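Local coordinates for protein L-2,4-diaminobutyric acid acetyltransferase (Geobacillus sp., PDB 6SLL) that catalyses the transfer of an acetyl group from acetyl-coenzyme A to L-2,4-diaminobutyric acid, a step in making the chemical chaperone ectoine, at residues 32-35 with 36-39; 46-49 with 50-54; 63-67 with 68-72; 95-98 with 99-102; 152-155 with 156-160. All coordinates share one frame; numbering follows the deposited sequence.

Contact 1 of 5, residues 32-35 with 36-39; sequences VWEL and IRDT
Arg37 folds back along the turn before it and, in one of its two modelled conformers, lays its guanidinium by the side chains of Trp33 and Glu34. NH1 of Arg37 comes to 3.6 Å from CZ3 of Trp33, the two planes inclined at 66°, a slanting touch and no stack. NH2 of Arg37 rests against the aliphatic part of Glu34, 3.8 Å from its CG. The two side chains run alongside each other, pointing the same way, their charges joined through a water that donates to Glu34 OE2 and accepts from Arg37 NH1. A bend at chi3 (67°) brings NE of Arg37 round to Asp38, where it forms a salt bridge of 2.8 Å with OD1, met from above the carboxylate plane. Ile36 belongs to the inner side: its CG1 lies 3.3 Å from Val32 O and faces Val32 CG1, while its N donates to the same carbonyl in a nearly straight bond. Leu35 turns inward too, its side chain lying on Phe73, Ala92 and Ala94. At the end of the segment Thr39 OG1 donates to Ile36 O at 3.0 Å, in the carbonyl plane, and Thr39 N shares that oxygen. A valine here would probably cost Ile36 O its hydroxyl donor, leaving Thr39 N alone of these two. Apolar Val32, Leu35 and Ile36 toward the sheet and charged Arg37 and Asp38 toward solvent make 29-39 an amphipathic helix, packed on the central sheet of a GNAT acetyltransferase.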
# COMPACT_ATOMS: atom_id res chain seq x y z
N VAL B 32 0.05 4.83 14.22
CA VAL B 32 0.64 3.61 13.62
C VAL B 32 2.01 3.89 13.02
O VAL B 32 2.96 3.14 13.22
CB VAL B 32 -0.35 3.02 12.55
CG1 VAL B 32 0.37 1.93 11.77
CG2 VAL B 32 -1.56 2.50 13.25
N TRP B 33 2.15 5.03 12.30
CA TRP B 33 3.41 5.44 11.75
C TRP B 33 4.48 5.52 12.87
O TRP B 33 5.60 5.06 12.69
CB TRP B 33 3.20 6.75 11.01
CG TRP B 33 4.46 7.35 10.42
CD1 TRP B 33 5.04 7.04 9.24
CD2 TRP B 33 5.30 8.36 11.05
NE1 TRP B 33 6.17 7.80 9.06
CE2 TRP B 33 6.34 8.62 10.13
CE3 TRP B 33 5.18 9.08 12.22
CZ2 TRP B 33 7.29 9.57 10.39
CZ3 TRP B 33 6.11 10.06 12.46
CH2 TRP B 33 7.16 10.28 11.58
N GLU B 34 4.08 6.18 13.96
CA GLU B 34 5.03 6.28 15.09
C GLU B 34 5.45 4.95 15.63
O GLU B 34 6.65 4.70 15.94
CB GLU B 34 4.42 7.15 16.20
CG GLU B 34 4.30 8.63 15.79
CD GLU B 34 3.59 9.49 16.75
OE1 GLU B 34 2.79 8.96 17.53
OE2 GLU B 34 3.82 10.72 16.71
N LEU B 35 4.48 3.99 15.73
CA LEU B 35 4.82 2.62 16.17
C LEU B 35 5.82 1.96 15.24
O LEU B 35 6.82 1.39 15.66
CB LEU B 35 3.54 1.76 16.28
CG LEU B 35 3.72 0.32 16.60
CD1 LEU B 35 3.97 0.12 18.07
CD2 LEU B 35 2.50 -0.51 16.28
N ILE B 36 5.56 2.06 13.92
CA ILE B 36 6.48 1.46 12.94
C ILE B 36 7.84 2.14 13.03
O ILE B 36 8.88 1.45 13.06
CB ILE B 36 5.91 1.56 11.53
CG1 ILE B 36 4.52 0.92 11.40
CG2 ILE B 36 6.88 1.01 10.49
CD1 ILE B 36 4.49 -0.49 11.76
N ARG B 37 7.86 3.43 13.10
CA ARG B 37 9.18 4.04 13.19
C ARG B 37 9.94 3.69 14.40
O ARG B 37 11.18 3.44 14.30
CB ARG B 37 8.99 5.46 13.29
CG ARG B 37 10.24 6.22 13.62
CD ARG B 37 10.04 7.68 14.04
NE ARG B 37 9.35 7.68 15.32
CZ ARG B 37 8.61 8.72 15.77
NH1 ARG B 37 8.49 9.83 15.09
NH2 ARG B 37 7.92 8.57 16.93
N ASP B 38 9.27 3.53 15.49
CA ASP B 38 9.95 3.13 16.71
C ASP B 38 10.42 1.69 16.80
O ASP B 38 11.20 1.33 17.67
CB ASP B 38 9.09 3.55 17.88
CG ASP B 38 9.02 5.14 18.00
OD1 ASP B 38 9.92 5.83 17.39
OD2 ASP B 38 8.03 5.49 18.66
N THR B 39 10.00 0.86 15.90
CA THR B 39 10.60 -0.55 15.95
C THR B 39 12.11 -0.55 15.63
O THR B 39 12.86 -1.42 16.05
CB THR B 39 9.84 -1.60 15.12
OG1 THR B 39 10.04 -1.23 13.75
CG2 THR B 39 8.33 -1.46 15.51
O HOH W 1 6.17 11.87 15.95

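Contact 2 of 5, residues 46-49 with 50-54; sequences SPYC and YMLLG. With DAB (2,4-diaminobutyric acid), chain D.
The sulfur of Cys49 stands over the ring of its own neighbour in sequence, Tyr50: SG is 5.0 Å from the ring centroid and only 3° off the normal, a distant sulfur-aromatic contact. Tyr50 also brings CD2 to 3.3 Å from Ser46 O, and its hydroxyl is hydrogen-bonded to Gln90 and Asn45. Ser46 is the N-cap of helix 47-56; its OG accepts from Cys49 N at 3.1 Å and is further bonded to Asn45 of the second subunit. Tyr48 leaves the helix with its CG anti to the backbone N (chi1 -172°), which carries the ring toward the substrate. Diaminobutyrate lies on one face of its ring, CA 3.7 Å above the centre and CB 3.4 Å from Tyr48 CZ. CE1 of Tyr48 meets Leu52 CG at 3.8 Å, and its OH is hydrogen-bonded to Thr125 of the second subunit. A serine in its place would probably leave the substrate's carbon chain without this wall and Thr125 of the second subunit without this hydroxyl partner. Glu168, Asp43, Gln90, Trp89 and Thr125 of that subunit hold the polar groups of this diaminobutyrate, so the pocket is shared across the dimer: Tyr48 contributes an aromatic surface, the other chain polar partners.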
# COMPACT_ATOMS: atom_id res chain seq x y z
N SER B 46 5.30 6.39 4.53
CA SER B 46 4.82 7.71 4.90
C SER B 46 3.63 7.62 5.84
O SER B 46 2.89 6.63 5.84
CB SER B 46 4.40 8.52 3.68
OG SER B 46 3.26 7.98 3.05
N PRO B 47 3.37 8.68 6.66
CA PRO B 47 2.14 8.71 7.46
C PRO B 47 0.92 8.48 6.58
O PRO B 47 -0.01 7.77 6.98
CB PRO B 47 2.22 10.06 8.14
CG PRO B 47 3.71 10.34 8.23
CD PRO B 47 4.29 9.78 7.00
N TYR B 48 0.90 9.12 5.43
CA TYR B 48 -0.24 8.99 4.49
C TYR B 48 -0.49 7.51 4.18
O TYR B 48 -1.66 7.12 4.08
CB TYR B 48 0.09 9.79 3.21
CG TYR B 48 -1.03 9.90 2.23
CD1 TYR B 48 -1.25 8.88 1.30
CD2 TYR B 48 -1.84 10.99 2.16
CE1 TYR B 48 -2.23 8.99 0.38
CE2 TYR B 48 -2.86 11.12 1.26
CZ TYR B 48 -3.06 10.14 0.32
OH TYR B 48 -4.02 10.21 -0.65
N CYS B 49 0.54 6.71 3.96
CA CYS B 49 0.37 5.29 3.71
C CYS B 49 -0.44 4.64 4.78
O CYS B 49 -1.33 3.82 4.52
CB CYS B 49 1.74 4.64 3.56
SG CYS B 49 1.71 2.87 3.19
N TYR B 50 -0.13 4.92 6.05
CA TYR B 50 -0.87 4.29 7.14
C TYR B 50 -2.26 4.83 7.26
O TYR B 50 -3.17 4.05 7.68
CB TYR B 50 -0.03 4.39 8.45
CG TYR B 50 1.29 3.67 8.31
CD1 TYR B 50 1.33 2.28 8.29
CD2 TYR B 50 2.46 4.36 8.13
CE1 TYR B 50 2.52 1.61 8.06
CE2 TYR B 50 3.66 3.68 7.89
CZ TYR B 50 3.68 2.31 7.87
OH TYR B 50 4.86 1.68 7.56
N MET B 51 -2.53 6.03 6.87
CA MET B 51 -3.92 6.52 6.76
C MET B 51 -4.65 5.75 5.71
O MET B 51 -5.81 5.34 5.92
CB MET B 51 -3.91 8.03 6.40
CG MET B 51 -3.36 8.87 7.43
SD MET B 51 -3.23 10.62 6.91
CE MET B 51 -2.18 11.20 8.23
N LEU B 52 -4.03 5.48 4.55
CA LEU B 52 -4.66 4.67 3.51
C LEU B 52 -4.99 3.32 3.97
O LEU B 52 -6.07 2.77 3.64
CB LEU B 52 -3.85 4.50 2.27
CG LEU B 52 -3.57 5.62 1.42
CD1 LEU B 52 -2.82 5.15 0.15
CD2 LEU B 52 -4.87 6.34 0.98
N LEU B 53 -4.08 2.67 4.69
CA LEU B 53 -4.38 1.35 5.19
C LEU B 53 -5.53 1.37 6.12
O LEU B 53 -6.41 0.51 6.05
CB LEU B 53 -3.10 0.79 5.85
CG LEU B 53 -1.99 0.39 4.89
CD1 LEU B 53 -0.67 0.22 5.60
CD2 LEU B 53 -2.32 -0.91 4.15
N GLY B 54 -5.62 2.35 7.02
CA GLY B 54 -6.71 2.52 7.93
C GLY B 54 -8.01 2.85 7.25
O GLY B 54 -9.06 2.64 7.85
N DAB D . 0.68 13.38 -0.80
CA DAB D . 0.15 12.00 -0.97
C DAB D . 1.28 11.06 -1.37
O DAB D . 2.29 11.56 -1.88
CB DAB D . -1.08 11.90 -1.86
CG DAB D . -0.76 12.13 -3.26
ND DAB D . -2.05 12.07 -4.05
OXT DAB D . 1.05 9.86 -1.26

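Contact 3 of 5, residues 63-67 with 68-72; sequences IAEHE and GDIVG
Ala64 O takes two donors at once, Val71 N at 2.8 Å and Gly72 N at 3.2 Å, both from the same face of its plane: the classic bulge of the beta hairpin 62-66/69-78. This is the close end. Ala64 N returns a nearly straight bond to Gly72 O, and Gly72 suits the spot because a CB there would sit tight against Ala64 CB. Val71 CG2 reaches over Ala64 O, while on the other face of the sheet Ile63 CD1 touches Ile70 CD1 at 3.9 Å. Helix 102-112 packs on Ala64 and Val71, and helix 29-39 on Ile63 and Ile70. Toward the type I' turn of His66 to Asp69 the contact opens to solvent. His66 N and Asp69 O, and Asp69 N and His66 O, still pair, but side chains here are linked by water. Gly68 has a positive phi of 89°, where a side chain would jam against the carbonyl of Glu67. One water donates to Glu67 O at 2.7 Å and to Asp69 OD1. A second joins His66 O, His66 ND1 and Asp69 OD2, each 3.1 Å away.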
# COMPACT_ATOMS: atom_id res chain seq x y z
N ILE B 63 -5.23 -3.58 14.89
CA ILE B 63 -4.53 -2.81 15.95
C ILE B 63 -4.71 -3.46 17.28
O ILE B 63 -5.77 -4.02 17.56
CB ILE B 63 -5.15 -1.34 16.00
CG1 ILE B 63 -4.40 -0.46 14.94
CG2 ILE B 63 -5.10 -0.70 17.40
CD1 ILE B 63 -4.82 0.93 14.88
N ALA B 64 -3.67 -3.37 18.09
CA ALA B 64 -3.73 -3.69 19.51
C ALA B 64 -3.45 -2.47 20.32
O ALA B 64 -2.53 -1.70 20.04
CB ALA B 64 -2.68 -4.76 19.85
N GLU B 65 -4.30 -2.25 21.35
CA GLU B 65 -4.16 -1.09 22.24
C GLU B 65 -4.09 -1.56 23.69
O GLU B 65 -4.79 -2.52 24.05
CB GLU B 65 -5.30 -0.16 22.13
CG GLU B 65 -5.20 0.64 20.92
CD GLU B 65 -6.51 1.44 20.56
OE1 GLU B 65 -7.55 0.91 20.71
OE2 GLU B 65 -6.42 2.60 20.21
N HIS B 66 -3.31 -0.88 24.48
CA HIS B 66 -3.21 -1.20 25.93
C HIS B 66 -3.17 0.12 26.66
O HIS B 66 -2.31 0.96 26.40
CB HIS B 66 -1.99 -2.02 26.19
CG HIS B 66 -1.84 -2.36 27.69
ND1 HIS B 66 -0.85 -1.80 28.43
CD2 HIS B 66 -2.52 -3.19 28.48
CE1 HIS B 66 -1.01 -2.23 29.67
NE2 HIS B 66 -1.96 -3.11 29.70
N GLU B 67 -4.13 0.34 27.57
CA GLU B 67 -4.22 1.50 28.39
C GLU B 67 -4.10 2.75 27.53
O GLU B 67 -3.45 3.73 27.90
CB GLU B 67 -3.22 1.43 29.54
CG GLU B 67 -3.59 0.32 30.55
CD GLU B 67 -2.72 0.24 31.77
OE1 GLU B 67 -1.58 0.79 31.70
OE2 GLU B 67 -3.20 -0.57 32.64
N GLY B 68 -4.76 2.70 26.37
CA GLY B 68 -4.85 3.88 25.47
C GLY B 68 -3.81 4.09 24.44
O GLY B 68 -3.94 5.01 23.67
N ASP B 69 -2.74 3.26 24.53
CA ASP B 69 -1.59 3.37 23.62
C ASP B 69 -1.71 2.26 22.54
O ASP B 69 -2.05 1.13 22.86
CB ASP B 69 -0.25 3.12 24.36
CG ASP B 69 0.09 4.16 25.28
OD1 ASP B 69 -0.47 5.31 25.18
OD2 ASP B 69 0.64 3.71 26.31
N ILE B 70 -1.43 2.62 21.29
CA ILE B 70 -1.30 1.60 20.24
C ILE B 70 -0.01 0.85 20.55
O ILE B 70 1.08 1.44 20.55
CB ILE B 70 -1.44 2.18 18.82
CG1 ILE B 70 -2.92 2.71 18.58
CG2 ILE B 70 -1.04 1.11 17.81
CD1 ILE B 70 -3.06 3.45 17.24
N VAL B 71 -0.12 -0.44 20.75
CA VAL B 71 1.01 -1.31 21.03
C VAL B 71 1.29 -2.34 19.97
O VAL B 71 2.27 -3.07 20.05
CB VAL B 71 0.94 -1.90 22.44
CG1 VAL B 71 0.99 -0.80 23.53
CG2 VAL B 71 -0.22 -2.82 22.59
N GLY B 72 0.34 -2.52 19.01
CA GLY B 72 0.54 -3.50 17.95
C GLY B 72 -0.19 -3.09 16.73
O GLY B 72 -1.25 -2.43 16.77
O HOH W 2 0.50 0.89 27.64
O HOH W 3 -2.84 6.22 26.95

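Contact 4 of 5, residues 95-98 with 99-102; sequences SSHR and RQGI. With COA (coenzyme A), chain F.
His97 and Ile102 meet through aliphatic atoms, His97 CB lying 3.8 Å from Ile102 CD1, and the same methyl also touches His97 O. Gln100 runs out extended beside His97, with NE2 at 3.6 Å from His97 CA, and its amide is tied by water to Ser96 O and Arg98 O. Arg98, between them, can be followed along coenzyme A. Its CB sits 3.4 Å from the phosphate oxygen O5A, and CG stays beside that oxygen. CD passes the hydroxyl OAP of the pantetheine arm at 3.8 Å. NE lies 3.4 Å from the carbonyl carbon C9P and donates to Val93 O. At the tip, NH1 comes to 3.4 Å from C6P and NH2 nears C7P, so C6P lies over one face of the guanidinium while Ser95 CA covers the opposite one. Arg98 opens the sequence Arg-Arg-Gln-Gly-Ile-Ala, the Q/R-x-x-G-x-G/A loop with which GNAT enzymes grip the pyrophosphate. Arg99 N donates to O5A at 2.8 Å in an almost straight bond, and Gly101 N to O1A on the other phosphate. Gly101 is the N-cap of helix 102-112, and its phi of 88° would jam a side chain against the carbonyl before it. A water donates to His97 O and to O4A of coenzyme A and accepts from the N-H groups of Gln100 and Ile102. The side chain of Arg99, bent at chi3, leans its CG and CD on the adenine, and its NH1 and NH2 each reach Ser95 O through a water.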
# COMPACT_ATOMS: atom_id res chain seq x y z
N SER B 95 8.18 -2.29 21.71
CA SER B 95 9.17 -2.86 22.54
C SER B 95 8.73 -3.19 23.94
O SER B 95 9.04 -4.21 24.56
CB SER B 95 10.34 -1.91 22.51
OG SER B 95 11.40 -2.51 23.22
N SER B 96 8.03 -2.23 24.52
CA SER B 96 7.52 -2.28 25.89
C SER B 96 6.58 -3.37 26.12
O SER B 96 6.32 -3.77 27.29
CB SER B 96 6.74 -0.89 26.18
OG SER B 96 5.74 -0.74 25.17
N HIS B 97 6.00 -3.95 25.07
CA HIS B 97 4.93 -4.92 25.19
C HIS B 97 5.18 -6.19 24.47
O HIS B 97 4.28 -7.02 24.27
CB HIS B 97 3.59 -4.32 24.67
CG HIS B 97 3.00 -3.34 25.57
ND1 HIS B 97 3.51 -2.11 25.79
CD2 HIS B 97 1.92 -3.41 26.34
CE1 HIS B 97 2.76 -1.40 26.65
NE2 HIS B 97 1.77 -2.19 26.98
N ARG B 98 6.44 -6.49 24.10
CA ARG B 98 6.78 -7.77 23.40
C ARG B 98 6.81 -8.94 24.32
O ARG B 98 6.91 -8.82 25.53
CB ARG B 98 8.11 -7.52 22.66
CG ARG B 98 8.00 -6.69 21.44
CD ARG B 98 9.36 -6.45 20.82
NE ARG B 98 9.18 -5.42 19.86
CZ ARG B 98 10.09 -4.50 19.47
NH1 ARG B 98 11.40 -4.66 19.89
NH2 ARG B 98 9.80 -3.52 18.68
N ARG B 99 6.66 -10.10 23.71
CA ARG B 99 6.71 -11.38 24.38
C ARG B 99 5.61 -11.61 25.36
O ARG B 99 5.68 -12.32 26.36
CB ARG B 99 8.11 -11.61 25.09
CG ARG B 99 9.29 -11.42 24.11
CD ARG B 99 10.68 -11.41 24.82
NE ARG B 99 10.69 -10.33 25.97
CZ ARG B 99 10.76 -8.94 25.75
NH1 ARG B 99 10.94 -8.43 24.56
NH2 ARG B 99 10.73 -8.05 26.79
N GLN B 100 4.45 -11.02 25.01
CA GLN B 100 3.23 -11.16 25.73
C GLN B 100 2.13 -11.83 24.90
O GLN B 100 0.98 -11.95 25.34
CB GLN B 100 2.67 -9.75 26.26
CG GLN B 100 3.67 -9.04 27.13
CD GLN B 100 3.07 -7.70 27.67
OE1 GLN B 100 1.86 -7.45 27.52
NE2 GLN B 100 3.90 -6.84 28.02
N GLY B 101 2.42 -12.25 23.68
CA GLY B 101 1.44 -12.90 22.82
C GLY B 101 0.62 -11.91 21.99
O GLY B 101 -0.34 -12.40 21.35
N ILE B 102 0.96 -10.66 21.93
CA ILE B 102 0.12 -9.69 21.19
C ILE B 102 0.21 -9.98 19.70
O ILE B 102 -0.81 -9.95 19.03
CB ILE B 102 0.53 -8.26 21.58
CG1 ILE B 102 0.22 -8.00 23.06
CG2 ILE B 102 -0.18 -7.26 20.67
CD1 ILE B 102 0.75 -6.66 23.55
N1A COA F . 12.72 -14.46 21.82
C2A COA F . 12.23 -15.70 21.61
N3A COA F . 11.05 -16.04 21.11
C4A COA F . 10.27 -14.96 20.83
C5A COA F . 10.69 -13.64 20.98
C6A COA F . 11.97 -13.37 21.49
N6A COA F . 12.46 -12.19 21.72
N7A COA F . 9.62 -12.81 20.65
C8A COA F . 8.65 -13.61 20.24
N9A COA F . 9.03 -14.91 20.30
C1B COA F . 8.26 -16.01 19.91
C2B COA F . 7.21 -16.40 20.95
O2B COA F . 7.74 -17.25 21.91
C3B COA F . 6.13 -16.92 20.02
O3B COA F . 6.60 -18.24 19.51
P3B COA F . 5.99 -19.63 20.09
O7A COA F . 4.59 -19.56 19.46
O8A COA F . 7.00 -20.70 19.64
O9A COA F . 5.49 -19.41 21.61
C4B COA F . 6.23 -16.01 18.83
O4B COA F . 7.57 -15.60 18.72
C5B COA F . 5.17 -14.92 18.92
O5B COA F . 5.30 -14.21 20.17
P1A COA F . 4.44 -12.92 20.53
O1A COA F . 4.62 -12.66 21.97
O2A COA F . 3.07 -13.02 19.97
O3A COA F . 5.28 -11.82 19.70
P2A COA F . 5.35 -10.24 20.01
O4A COA F . 4.02 -9.73 20.40
O5A COA F . 6.49 -10.00 20.96
O6A COA F . 5.68 -9.66 18.61
CBP COA F . 7.12 -9.19 16.74
CCP COA F . 6.62 -10.25 17.68
CDP COA F . 7.93 -9.90 15.61
CEP COA F . 5.97 -8.45 16.15
CAP COA F . 8.03 -8.23 17.59
OAP COA F . 9.19 -8.99 18.02
C9P COA F . 8.49 -6.99 16.91
O9P COA F . 7.74 -6.07 16.55
N8P COA F . 9.83 -6.96 16.72
C7P COA F . 10.59 -5.96 16.15
C6P COA F . 12.07 -5.91 16.80
C5P COA F . 13.00 -6.95 16.25
O5P COA F . 12.59 -8.16 16.22
N4P COA F . 14.14 -6.66 15.97
C3P COA F . 15.16 -7.66 15.45
C2P COA F . 16.52 -6.76 14.95
S1P COA F . 17.36 -6.27 16.44
O HOH W 4 11.39 -5.72 24.24
O HOH W 5 9.57 -5.25 27.03
O HOH W 6 6.96 -7.00 27.53
O HOH W 7 4.28 -3.83 29.21
O HOH W 8 3.44 -9.35 22.98

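Contact 5 of 5, residues 152-155 with 156-160; sequences VGYG and AEMFP
Met158 and Tyr154 lie crosswise, the thioether slanting past the base of the tyrosine instead of capping its ring. SD of Met158 is 3.6 Å from Tyr154 CA and also touches CB, and it stands 5.3 Å from the ring centroid at 69° off the normal, an oblique Met-aromatic contact. A bend at chi3 (56°) carries the methyl CE round to 3.9 Å from Tyr154 CD1. Phe159 is turned differently: it presents the edge of its ring to the backbone, with CD1 at 3.4 Å from Gly155 O and CE1 near Tyr154 O, both oxygens close to the ring plane. Gly155 O is thus met twice, since Met158 N also donates to it at 2.9 Å from above the carbonyl plane. Glu157 also folds onto the glycine. Its chain, bent at chi2 (-85°), lays the carboxylate along Gly155, with OE1 3.6 Å from Gly155 CA. A CB on Gly155 would run into OE1 as the glutamate is placed here. Phe159 stacks on His165 of the same chain, while Tyr154 OH is hydrogen-bonded to Asp55 of the second subunit. Met158 and Phe159 pack on Met51 of that subunit, and the Tyr154 ring stands edge-to-face with its Tyr48. The arrangement is one turn of 3-10 helix, 156-158, following directly on the edge strand 148-154, and it belongs to the dimer interface bordering the diaminobutyrate pocket.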
# COMPACT_ATOMS: atom_id res chain seq x y z
N VAL B 152 12.53 -17.26 -2.90
CA VAL B 152 13.48 -16.19 -2.95
C VAL B 152 12.97 -14.75 -2.42
O VAL B 152 13.73 -14.04 -1.80
CB VAL B 152 14.22 -16.08 -4.27
CG1 VAL B 152 13.35 -15.60 -5.40
CG2 VAL B 152 15.39 -15.22 -4.16
N GLY B 153 11.80 -14.42 -2.78
CA GLY B 153 11.30 -13.10 -2.42
C GLY B 153 12.11 -11.97 -3.04
O GLY B 153 12.48 -12.11 -4.19
N TYR B 154 12.30 -10.89 -2.31
CA TYR B 154 12.99 -9.73 -2.82
C TYR B 154 14.43 -9.73 -2.21
O TYR B 154 14.62 -9.45 -1.03
CB TYR B 154 12.28 -8.43 -2.48
CG TYR B 154 10.80 -8.40 -2.78
CD1 TYR B 154 10.31 -8.85 -3.96
CD2 TYR B 154 9.90 -7.88 -1.87
CE1 TYR B 154 8.96 -8.76 -4.26
CE2 TYR B 154 8.56 -7.83 -2.14
CZ TYR B 154 8.07 -8.29 -3.33
OH TYR B 154 6.70 -8.25 -3.51
N GLY B 155 15.42 -10.04 -3.09
CA GLY B 155 16.80 -10.09 -2.60
C GLY B 155 17.33 -8.69 -2.32
O GLY B 155 16.87 -7.71 -2.84
N ALA B 156 18.43 -8.68 -1.50
CA ALA B 156 19.07 -7.47 -1.17
C ALA B 156 19.40 -6.61 -2.33
O ALA B 156 19.41 -5.39 -2.26
CB ALA B 156 20.32 -7.82 -0.39
N GLU B 157 19.80 -7.23 -3.49
CA GLU B 157 20.20 -6.52 -4.66
C GLU B 157 19.16 -5.67 -5.27
O GLU B 157 19.43 -4.87 -6.12
CB GLU B 157 20.75 -7.52 -5.71
CG GLU B 157 19.73 -8.54 -6.23
CD GLU B 157 19.53 -9.83 -5.40
OE1 GLU B 157 20.02 -9.91 -4.24
OE2 GLU B 157 18.89 -10.72 -6.06
N MET B 158 17.87 -5.96 -4.89
CA MET B 158 16.78 -5.18 -5.47
C MET B 158 16.64 -3.80 -4.86
O MET B 158 15.92 -2.98 -5.38
CB MET B 158 15.39 -5.91 -5.29
CG MET B 158 15.37 -7.22 -6.12
SD MET B 158 13.80 -8.12 -5.98
CE MET B 158 12.60 -6.92 -6.48
N PHE B 159 17.28 -3.57 -3.71
CA PHE B 159 17.07 -2.40 -2.90
C PHE B 159 17.99 -1.25 -3.40
O PHE B 159 18.96 -1.52 -4.11
CB PHE B 159 17.18 -2.70 -1.45
CG PHE B 159 16.07 -3.53 -0.95
CD1 PHE B 159 16.02 -4.86 -1.14
CD2 PHE B 159 14.94 -2.94 -0.35
CE1 PHE B 159 14.92 -5.68 -0.76
CE2 PHE B 159 13.85 -3.68 -0.02
CZ PHE B 159 13.83 -5.03 -0.19
N PRO B 160 17.79 -0.03 -2.96
CA PRO B 160 18.61 1.10 -3.51
C PRO B 160 20.03 1.08 -3.10
O PRO B 160 20.42 0.53 -2.06
CB PRO B 160 17.99 2.34 -2.91
CG PRO B 160 16.54 1.94 -2.66
CD PRO B 160 16.62 0.48 -2.25

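How the contacts relate
Contact 2 is the buried one, contact 4 lies at the surface, and contacts 1, 3 and 5 are mixed. Contacts 1 and 2 lie on consecutive helices that pack together: Trp33 on Pro47, and Val32 and Ile36 on Tyr50. Contact 1 also meets the hairpin of contact 3, through Leu35 at Gly72 and Val32 at Ile63. The hairpin in turn touches contact 4, where the rings of His66 and His97 meet and Ala64 lies against Ile102. Contact 5 is remote within the chain, about 24 Å from contact 2 between centres, yet both touch the second subunit. Contacts 2 and 5 rest on aromatic and sulfur side chains, contact 4 on backbone N-H donors and water.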